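Local coordinates for protein of unknown function VPA0982 (Vibrio parahaemolyticus, PDB 2QIP), which is of unknown function but has an NYN domain of the PIN-like nucleases and may cleave RNA, at residues A[9-14]-A[108-113]; A[16-21]-A[53-58]; A[27-32]-A[139-144]. All coordinates share one frame; numbering follows the deposited sequence.

All three contacts belong to one parallel-sheet NYN domain. In contact 1, strand 10-17 pairs near its start with the beginning of strand 111-115 and the loop before it. In contact 2 its far end pairs with strand 46-55 and turns into helix 18-29; the two centres lie about 20 Å apart. Contact 3 packs the last turn of that helix on the chain leaving strand 135-140, its centre about 15 Å from that of contact 2 and about 24 Å from that of contact 1. Contacts 1 and 3 touch where Ile-113 CG2 meets Tyr-139 CE2 at 3.7 Å. Contact 2 lies at the C-terminal strand ends, where PIN-like nucleases carry their acidic centre, so the site is probably nearby.

Contact 1. Residues A[9-14]-A[108-113]; sequences KEKIAI and DVDRVI. With EDO (1,2-ethanediol), chain C.
Glu-10 reaches over to Arg-111 with a fully stretched side chain, its CG anti to the backbone N (chi1 -173°). In the resulting salt bridge OE2 takes the NE-H of Arg-111 at 2.8 Å on its syn side; NE lies 28° out of the carboxylate plane, whereas OE2 stays near the guanidinium plane, and the two planes are steeply turned. Each charge has a second partner: Glu-10 OE1 binds Lys-46, and Arg-111 NH1 binds Thr-137, so the pair spans neighbouring strands. At Lys-11 the backbone is gripped at both ends. Its N-H runs almost straight (174°) to Asp-110 OD2, 2.8 Å away, while its carbonyl oxygen accepts from two amides, Asp-110 N at 2.8 Å, above the carbonyl plane, and Arg-111 N at 3.1 Å, close to the line of the bond. An aspartate suits this place because its short carboxylate replaces a backbone acceptor just before regular pairing starts; OD1 takes a hydrogen bond from a 1,2-ethanediol, probably from the crystallisation liquor. Ile-12 then sends CD1 to 3.9 Å from Ile-113 CD1, two branched, buried residues sharing one sheet face. Ala-13 lies on the other face, and its small CB leaves room for Val-109, whose CG1 approaches it to 3.9 Å. From here the backbone bonds are regular: Ala-13 N gives to Arg-111 O, and Ala-13 O receives Ile-113 N at 2.7 Å. Ile-14 ends the segment against Ile-113. Strands 10-17 and 111-115 thus run side by side in the middle of the six-stranded parallel sheet, the core of the PIN-like fold.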
loop_
_atom_site.group_PDB
_atom_site.type_symbol
_atom_site.label_atom_id
_atom_site.label_comp_id
_atom_site.label_asym_id
_atom_site.label_seq_id
_atom_site.Cartn_x
_atom_site.Cartn_y
_atom_site.Cartn_z
ATOM N N LYS A 9 -22.084 -20.509 -5.526
ATOM C CA LYS A 9 -21.369 -19.847 -6.635
ATOM C C LYS A 9 -20.033 -19.344 -6.084
ATOM O O LYS A 9 -19.945 -19.056 -4.891
ATOM C CB LYS A 9 -22.148 -18.634 -7.140
ATOM C CG LYS A 9 -23.566 -18.897 -7.661
ATOM C CD LYS A 9 -23.942 -17.751 -8.572
ATOM C CE LYS A 9 -25.273 -17.142 -8.207
ATOM N NZ LYS A 9 -25.210 -15.660 -8.302
ATOM N N GLU A 10 -19.020 -19.219 -6.945
ATOM C CA GLU A 10 -17.738 -18.647 -6.508
ATOM C C GLU A 10 -17.991 -17.251 -5.947
ATOM O O GLU A 10 -18.630 -16.417 -6.596
ATOM C CB GLU A 10 -16.741 -18.563 -7.668
ATOM C CG GLU A 10 -15.350 -18.145 -7.219
ATOM C CD GLU A 10 -14.365 -17.913 -8.359
ATOM O OE1 GLU A 10 -14.769 -17.396 -9.411
ATOM O OE2 GLU A 10 -13.168 -18.237 -8.191
ATOM N N LYS A 11 -17.494 -17.006 -4.739
ATOM C CA LYS A 11 -17.617 -15.695 -4.105
ATOM C C LYS A 11 -16.446 -14.823 -4.547
ATOM O O LYS A 11 -15.294 -15.249 -4.460
ATOM C CB LYS A 11 -17.586 -15.854 -2.582
ATOM C CG LYS A 11 -18.912 -16.361 -1.987
ATOM C CD LYS A 11 -18.783 -16.554 -0.457
ATOM C CE LYS A 11 -20.136 -16.866 0.159
ATOM N NZ LYS A 11 -20.044 -17.068 1.640
ATOM N N ILE A 12 -16.733 -13.603 -5.000
ATOM C CA ILE A 12 -15.693 -12.703 -5.482
ATOM C C ILE A 12 -15.747 -11.343 -4.797
ATOM O O ILE A 12 -16.803 -10.876 -4.351
ATOM C CB ILE A 12 -15.744 -12.502 -7.016
ATOM C CG1 ILE A 12 -17.007 -11.750 -7.452
ATOM C CG2 ILE A 12 -15.598 -13.852 -7.718
ATOM C CD1 ILE A 12 -17.021 -11.392 -8.944
ATOM N N ALA A 13 -14.570 -10.728 -4.707
ATOM C CA ALA A 13 -14.455 -9.308 -4.371
ATOM C C ALA A 13 -13.782 -8.630 -5.537
ATOM O O ALA A 13 -12.799 -9.160 -6.049
ATOM C CB ALA A 13 -13.603 -9.120 -3.136
ATOM N N ILE A 14 -14.281 -7.456 -5.918
ATOM C CA ILE A 14 -13.668 -6.703 -7.013
ATOM C C ILE A 14 -13.104 -5.407 -6.433
ATOM O O ILE A 14 -13.787 -4.736 -5.659
ATOM C CB ILE A 14 -14.701 -6.368 -8.117
ATOM C CG1 ILE A 14 -15.321 -7.639 -8.705
ATOM C CG2 ILE A 14 -14.019 -5.534 -9.225
ATOM C CD1 ILE A 14 -16.518 -7.386 -9.586
ATOM N N ASP A 108 -13.245 -13.583 3.166
ATOM C CA ASP A 108 -14.674 -13.687 2.896
ATOM C C ASP A 108 -15.000 -14.110 1.473
ATOM O O ASP A 108 -16.166 -14.297 1.146
ATOM C CB ASP A 108 -15.375 -12.359 3.179
ATOM C CG ASP A 108 -15.255 -11.949 4.619
ATOM O OD1 ASP A 108 -15.542 -12.797 5.481
ATOM O OD2 ASP A 108 -14.849 -10.798 4.888
ATOM N N VAL A 109 -13.977 -14.262 0.629
ATOM C CA VAL A 109 -14.217 -14.573 -0.791
ATOM C C VAL A 109 -13.338 -15.719 -1.267
ATOM O O VAL A 109 -12.303 -16.023 -0.646
ATOM C CB VAL A 109 -14.031 -13.336 -1.717
ATOM C CG1 VAL A 109 -15.058 -12.276 -1.364
ATOM C CG2 VAL A 109 -12.620 -12.755 -1.621
ATOM N N ASP A 110 -13.762 -16.353 -2.359
ATOM C CA ASP A 110 -12.936 -17.369 -2.998
ATOM C C ASP A 110 -11.890 -16.771 -3.922
ATOM O O ASP A 110 -10.859 -17.375 -4.170
ATOM C CB ASP A 110 -13.799 -18.334 -3.815
ATOM C CG ASP A 110 -14.841 -19.044 -2.964
ATOM O OD1 ASP A 110 -14.446 -19.643 -1.945
ATOM O OD2 ASP A 110 -16.048 -18.959 -3.270
ATOM N N ARG A 111 -12.179 -15.593 -4.454
ATOM C CA ARG A 111 -11.305 -14.980 -5.442
ATOM C C ARG A 111 -11.406 -13.466 -5.316
ATOM O O ARG A 111 -12.505 -12.907 -5.175
ATOM C CB ARG A 111 -11.745 -15.402 -6.850
ATOM C CG ARG A 111 -10.864 -14.823 -7.977
ATOM C CD ARG A 111 -11.365 -15.224 -9.335
ATOM N NE ARG A 111 -11.258 -16.665 -9.505
ATOM C CZ ARG A 111 -10.203 -17.315 -10.006
ATOM N NH1 ARG A 111 -9.119 -16.669 -10.434
ATOM N NH2 ARG A 111 -10.234 -18.656 -10.069
ATOM N N VAL A 112 -10.236 -12.828 -5.323
ATOM C CA VAL A 112 -10.131 -11.362 -5.390
ATOM C C VAL A 112 -9.829 -11.001 -6.840
ATOM O O VAL A 112 -8.887 -11.565 -7.453
ATOM C CB VAL A 112 -9.002 -10.841 -4.452
ATOM C CG1 VAL A 112 -8.813 -9.327 -4.617
ATOM C CG2 VAL A 112 -9.309 -11.193 -2.997
ATOM N N ILE A 113 -10.618 -10.071 -7.387
ATOM C CA ILE A 113 -10.361 -9.562 -8.737
ATOM C C ILE A 113 -9.830 -8.139 -8.618
ATOM O O ILE A 113 -10.532 -7.258 -8.119
ATOM C CB ILE A 113 -11.631 -9.610 -9.602
ATOM C CG1 ILE A 113 -12.174 -11.057 -9.688
ATOM C CG2 ILE A 113 -11.373 -8.993 -10.982
ATOM C CD1 ILE A 113 -13.478 -11.197 -10.465
HETATM C C1 EDO C . -14.915 -17.988 1.020
HETATM O O1 EDO C . -13.664 -18.532 0.593
HETATM C C2 EDO C . -15.648 -19.039 1.848
HETATM O O2 EDO C . -16.717 -18.360 2.502
HETATM O O HOH W 1 -18.336 -20.172 -2.674
HETATM O O HOH W 2 -13.046 -20.073 -10.655
HETATM O O HOH W 3 -18.435 -14.481 2.595
#

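Contact 2. Residues A[16-21]-A[53-58]; sequences VDVQNV and AYAIAS
Val-18 sets its branched side chain across the end of strand 46-55. CG1 stands anti to the backbone N (chi1 170°), which leaves CG2 to settle 3.8 Å from the methyl CB of Ala-53, while CB packs on CB of Ala-55. Two alanines suit this face: their small side chains let the first turn of helix 18-29 come close to the strand. The same valine is tied by its backbone, for Val-18 N donates to Tyr-54 O at 3.1 Å, the donor tilted 26° from the carbonyl plane. One step earlier the strands pair regularly, Tyr-54 N giving to Val-16 O at 2.8 Å. The Tyr-54 ring, on the sheet face opposite to Val-16 and Ala-53, turns its edge to that oxygen, CD2 being 3.4 Å from Val-16 O. The ring's far end is fixed by Asp-101, which is hydrogen-bonded to OH, and Trp-94 meets it edge-to-face.

Here strand 10-17 passes into helix 18-29 at the C-terminal end of the parallel sheet, where PIN-like nucleases gather conserved acidic residues. Asp-17, at the N-cap position of the helix and the centre of an inverse gamma turn, probably corresponds to one of them. Its OD2 binds Ser-116; its OD1 accepts from a water that also donates to Tyr-54 O and takes the backbone N-H of Gln-19, so the water links the helix start to the strand end.

Gln-19 folds back at chi2 (-68°) and lays its amide beside Ile-56, the two side chains crossing at about a right angle, with CD 3.5 Å from Ile-56 CG1. A second water donates to Gln-19 OE1 at 2.7 Å and accepts the backbone N-H of Ile-56.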
loop_
_atom_site.group_PDB
_atom_site.type_symbol
_atom_site.label_atom_id
_atom_site.label_comp_id
_atom_site.label_asym_id
_atom_site.label_seq_id
_atom_site.Cartn_x
_atom_site.Cartn_y
_atom_site.Cartn_z
ATOM N N VAL A 16 -11.223 -2.001 -8.078
ATOM C CA VAL A 16 -10.764 -1.288 -9.277
ATOM C C VAL A 16 -9.918 -0.070 -8.938
ATOM O O VAL A 16 -10.360 0.818 -8.221
ATOM C CB VAL A 16 -11.946 -0.838 -10.168
ATOM C CG1 VAL A 16 -11.405 -0.238 -11.464
ATOM C CG2 VAL A 16 -12.870 -2.016 -10.481
ATOM N N ASP A 17 -8.706 -0.051 -9.484
ATOM C CA ASP A 17 -7.806 1.089 -9.347
ATOM C C ASP A 17 -8.203 2.026 -10.508
ATOM O O ASP A 17 -7.637 1.935 -11.616
ATOM C CB ASP A 17 -6.387 0.530 -9.494
ATOM C CG ASP A 17 -5.282 1.542 -9.279
ATOM O OD1 ASP A 17 -5.520 2.747 -9.085
ATOM O OD2 ASP A 17 -4.116 1.079 -9.320
ATOM N N VAL A 18 -9.205 2.889 -10.274
ATOM C CA VAL A 18 -9.798 3.684 -11.355
ATOM C C VAL A 18 -8.758 4.561 -12.043
ATOM O O VAL A 18 -8.775 4.667 -13.264
ATOM C CB VAL A 18 -10.988 4.540 -10.821
ATOM C CG1 VAL A 18 -11.463 5.569 -11.854
ATOM C CG2 VAL A 18 -12.151 3.631 -10.372
ATOM N N GLN A 19 -7.839 5.144 -11.277
ATOM C CA GLN A 19 -6.811 6.011 -11.895
ATOM C C GLN A 19 -5.896 5.207 -12.834
ATOM O O GLN A 19 -5.572 5.658 -13.937
ATOM C CB GLN A 19 -5.971 6.721 -10.824
ATOM C CG GLN A 19 -6.730 7.791 -10.045
ATOM C CD GLN A 19 -7.104 9.010 -10.900
ATOM O OE1 GLN A 19 -8.217 9.094 -11.426
ATOM N NE2 GLN A 19 -6.168 9.958 -11.036
ATOM N N ASN A 20 -5.479 4.022 -12.397
ATOM C CA ASN A 20 -4.626 3.181 -13.242
ATOM C C ASN A 20 -5.335 2.764 -14.537
ATOM O O ASN A 20 -4.758 2.865 -15.630
ATOM C CB ASN A 20 -4.107 1.963 -12.481
ATOM C CG ASN A 20 -3.272 1.045 -13.351
ATOM O OD1 ASN A 20 -3.799 0.160 -14.023
ATOM N ND2 ASN A 20 -1.958 1.232 -13.326
ATOM N N VAL A 21 -6.594 2.343 -14.415
ATOM C CA VAL A 21 -7.396 1.981 -15.579
ATOM C C VAL A 21 -7.515 3.165 -16.533
ATOM O O VAL A 21 -7.315 3.009 -17.730
ATOM C CB VAL A 21 -8.782 1.476 -15.139
ATOM C CG1 VAL A 21 -9.690 1.276 -16.335
ATOM C CG2 VAL A 21 -8.618 0.165 -14.384
ATOM N N ALA A 53 -14.712 0.637 -6.299
ATOM C CA ALA A 53 -13.986 1.384 -7.318
ATOM C C ALA A 53 -13.295 2.535 -6.615
ATOM O O ALA A 53 -13.957 3.392 -6.018
ATOM C CB ALA A 53 -14.947 1.904 -8.408
ATOM N N TYR A 54 -11.963 2.542 -6.661
ATOM C CA TYR A 54 -11.153 3.494 -5.897
ATOM C C TYR A 54 -10.799 4.659 -6.805
ATOM O O TYR A 54 -9.993 4.527 -7.744
ATOM C CB TYR A 54 -9.892 2.773 -5.388
ATOM C CG TYR A 54 -10.266 1.693 -4.399
ATOM C CD1 TYR A 54 -10.245 1.955 -3.038
ATOM C CD2 TYR A 54 -10.674 0.423 -4.823
ATOM C CE1 TYR A 54 -10.614 0.995 -2.104
ATOM C CE2 TYR A 54 -11.058 -0.556 -3.890
ATOM C CZ TYR A 54 -11.005 -0.265 -2.528
ATOM O OH TYR A 54 -11.395 -1.218 -1.584
ATOM N N ALA A 55 -11.401 5.809 -6.519
ATOM C CA ALA A 55 -11.348 6.966 -7.426
ATOM C C ALA A 55 -10.943 8.220 -6.664
ATOM O O ALA A 55 -10.745 8.194 -5.437
ATOM C CB ALA A 55 -12.726 7.152 -8.082
ATOM N N ILE A 56 -10.847 9.331 -7.400
ATOM C CA ILE A 56 -10.464 10.619 -6.826
ATOM C C ILE A 56 -11.693 11.523 -6.776
ATOM O O ILE A 56 -12.412 11.665 -7.765
ATOM C CB ILE A 56 -9.330 11.273 -7.657
ATOM C CG1 ILE A 56 -8.132 10.306 -7.765
ATOM C CG2 ILE A 56 -8.905 12.630 -7.069
ATOM C CD1 ILE A 56 -7.504 9.883 -6.407
ATOM N N ALA A 57 -11.936 12.126 -5.614
ATOM C CA ALA A 57 -13.051 13.059 -5.467
ATOM C C ALA A 57 -12.912 14.264 -6.374
ATOM O O ALA A 57 -11.807 14.724 -6.645
ATOM C CB ALA A 57 -13.158 13.506 -4.038
ATOM N N SER A 58 -14.055 14.792 -6.803
ATOM C CA SER A 58 -14.045 15.880 -7.789
ATOM C C SER A 58 -15.243 16.770 -7.619
ATOM O O SER A 58 -16.328 16.286 -7.313
ATOM C CB SER A 58 -14.068 15.299 -9.204
ATOM O OG SER A 58 -14.098 16.329 -10.187
HETATM O O HOH W 4 -7.302 4.800 -8.402
HETATM O O HOH W 5 -10.641 8.735 -10.225
#

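Contact 3. Residues A[27-32]-A[139-144]; sequences EAYRSN and YGVPRL
Ala-28 and Tyr-29, in the last turn of helix 18-29, lean on the chain as it leaves strand 135-140 of the parallel PIN-like sheet. No direct hydrogen bond joins the segments; apolar packing does most of the work. Ala-28 CB, small enough for a close fit, rests 3.6 Å from Val-141 CG1 and 4.1 Å from Leu-144 CD1; it also lies 3.8 Å above the Tyr-29 ring, over its centre. Val-141 meets the Tyr-29 side chain from the opposite direction, CG1 lying 3.9 Å from CE2. The neighbours of Leu-144, on a short 3-10 turn, include Arg-86 of the second subunit.

Arg-143 adds a mixed contact. Its CG sits between the backbone N and the carbonyl carbon (chi1 72°), which with an extended chi2 brings CD to 3.8 Å from Ala-28 CB. The bend at chi3 (89°) then turns the guanidinium toward Tyr-29, whose CE1 lies at its edge, 4.0 Å from NH1, with the ring and guanidinium planes almost perpendicular.

The polar link is indirect. Tyrosine serves here through its long reach: its OH is hydrogen-bonded to Ile-159 O and also accepts, at 3.0 Å, from a water that accepts the backbone N-H of Arg-143.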
loop_
_atom_site.group_PDB
_atom_site.type_symbol
_atom_site.label_atom_id
_atom_site.label_comp_id
_atom_site.label_asym_id
_atom_site.label_seq_id
_atom_site.Cartn_x
_atom_site.Cartn_y
_atom_site.Cartn_z
ATOM N N GLU A 27 -3.367 5.903 -22.460
ATOM C CA GLU A 27 -2.035 5.793 -23.065
ATOM C C GLU A 27 -1.976 4.725 -24.154
ATOM O O GLU A 27 -1.409 4.957 -25.239
ATOM C CB GLU A 27 -0.962 5.534 -22.000
ATOM C CG GLU A 27 0.454 5.359 -22.555
ATOM C CD GLU A 27 1.510 5.176 -21.471
ATOM O OE1 GLU A 27 1.220 5.453 -20.286
ATOM O OE2 GLU A 27 2.642 4.765 -21.814
ATOM N N ALA A 28 -2.552 3.558 -23.886
ATOM C CA ALA A 28 -2.476 2.456 -24.847
ATOM C C ALA A 28 -3.453 2.562 -26.008
ATOM O O ALA A 28 -3.137 2.146 -27.119
ATOM C CB ALA A 28 -2.688 1.141 -24.131
ATOM N N TYR A 29 -4.651 3.078 -25.733
ATOM C CA TYR A 29 -5.764 2.983 -26.663
ATOM C C TYR A 29 -6.460 4.315 -26.977
ATOM O O TYR A 29 -7.356 4.343 -27.819
ATOM C CB TYR A 29 -6.813 2.015 -26.113
ATOM C CG TYR A 29 -6.292 0.674 -25.671
ATOM C CD1 TYR A 29 -5.584 -0.162 -26.541
ATOM C CD2 TYR A 29 -6.558 0.204 -24.372
ATOM C CE1 TYR A 29 -5.130 -1.424 -26.126
ATOM C CE2 TYR A 29 -6.108 -1.032 -23.952
ATOM C CZ TYR A 29 -5.403 -1.848 -24.824
ATOM O OH TYR A 29 -4.964 -3.084 -24.402
ATOM N N ARG A 30 -6.085 5.385 -26.280
ATOM C CA ARG A 30 -6.858 6.653 -26.279
ATOM C C ARG A 30 -8.381 6.416 -26.239
ATOM O O ARG A 30 -9.165 7.034 -26.974
ATOM C CB ARG A 30 -6.416 7.597 -27.420
ATOM C CG ARG A 30 -5.009 8.169 -27.182
ATOM C CD ARG A 30 -4.965 9.653 -26.755
ATOM N NE ARG A 30 -5.679 10.003 -25.520
ATOM C CZ ARG A 30 -5.390 11.060 -24.755
ATOM N NH1 ARG A 30 -4.392 11.879 -25.075
ATOM N NH2 ARG A 30 -6.084 11.297 -23.651
ATOM N N SER A 31 -8.778 5.506 -25.348
ATOM C CA SER A 31 -10.165 5.097 -25.179
ATOM C C SER A 31 -10.430 4.953 -23.693
ATOM O O SER A 31 -9.492 4.949 -22.893
ATOM C CB SER A 31 -10.408 3.736 -25.824
ATOM O OG SER A 31 -10.138 3.763 -27.208
ATOM N N ASN A 32 -11.708 4.856 -23.342
ATOM C CA ASN A 32 -12.109 4.664 -21.953
ATOM C C ASN A 32 -12.590 3.232 -21.712
ATOM O O ASN A 32 -13.097 2.557 -22.618
ATOM C CB ASN A 32 -13.207 5.660 -21.533
ATOM C CG ASN A 32 -12.691 7.094 -21.337
ATOM O OD1 ASN A 32 -11.483 7.345 -21.211
ATOM N ND2 ASN A 32 -13.622 8.038 -21.297
ATOM N N TYR A 139 -6.950 -7.912 -13.907
ATOM C CA TYR A 139 -7.282 -7.328 -15.210
ATOM C C TYR A 139 -6.355 -6.138 -15.387
ATOM O O TYR A 139 -6.282 -5.281 -14.493
ATOM C CB TYR A 139 -8.725 -6.806 -15.240
ATOM C CG TYR A 139 -9.796 -7.852 -15.403
ATOM C CD1 TYR A 139 -10.602 -7.876 -16.554
ATOM C CD2 TYR A 139 -10.050 -8.795 -14.397
ATOM C CE1 TYR A 139 -11.619 -8.808 -16.709
ATOM C CE2 TYR A 139 -11.052 -9.736 -14.551
ATOM C CZ TYR A 139 -11.830 -9.752 -15.716
ATOM O OH TYR A 139 -12.824 -10.695 -15.863
ATOM N N GLY A 140 -5.673 -6.074 -16.532
ATOM C CA GLY A 140 -4.754 -4.971 -16.785
ATOM C C GLY A 140 -4.529 -4.781 -18.269
ATOM O O GLY A 140 -4.701 -5.721 -19.040
ATOM N N VAL A 141 -4.144 -3.563 -18.666
ATOM C CA VAL A 141 -3.767 -3.284 -20.058
ATOM C C VAL A 141 -2.411 -3.980 -20.282
ATOM O O VAL A 141 -1.435 -3.610 -19.638
ATOM C CB VAL A 141 -3.640 -1.776 -20.276
ATOM C CG1 VAL A 141 -3.046 -1.488 -21.649
ATOM C CG2 VAL A 141 -5.006 -1.129 -20.136
ATOM N N PRO A 142 -2.361 -5.018 -21.149
ATOM C CA PRO A 142 -1.124 -5.829 -21.199
ATOM C C PRO A 142 0.166 -5.045 -21.419
ATOM O O PRO A 142 1.152 -5.299 -20.715
ATOM C CB PRO A 142 -1.385 -6.811 -22.337
ATOM C CG PRO A 142 -2.856 -6.952 -22.355
ATOM C CD PRO A 142 -3.393 -5.555 -22.057
ATOM N N ARG A 143 0.154 -4.079 -22.337
ATOM C CA ARG A 143 1.399 -3.379 -22.676
ATOM C C ARG A 143 1.868 -2.429 -21.554
ATOM O O ARG A 143 2.968 -1.883 -21.601
ATOM C CB ARG A 143 1.298 -2.700 -24.062
ATOM C CG ARG A 143 0.395 -1.481 -24.119
ATOM C CD ARG A 143 0.197 -0.934 -25.557
ATOM N NE ARG A 143 -0.933 -1.547 -26.268
ATOM C CZ ARG A 143 -0.820 -2.484 -27.212
ATOM N NH1 ARG A 143 -1.906 -2.971 -27.810
ATOM N NH2 ARG A 143 0.378 -2.939 -27.569
ATOM N N LEU A 144 1.050 -2.277 -20.511
ATOM C CA LEU A 144 1.368 -1.377 -19.400
ATOM C C LEU A 144 1.258 -2.056 -18.043
ATOM O O LEU A 144 1.365 -1.388 -17.015
ATOM C CB LEU A 144 0.488 -0.119 -19.458
ATOM C CG LEU A 144 0.751 0.766 -20.697
ATOM C CD1 LEU A 144 -0.314 1.846 -20.846
ATOM C CD2 LEU A 144 2.152 1.385 -20.652
HETATM O O HOH W 6 -1.975 -3.461 -24.371
#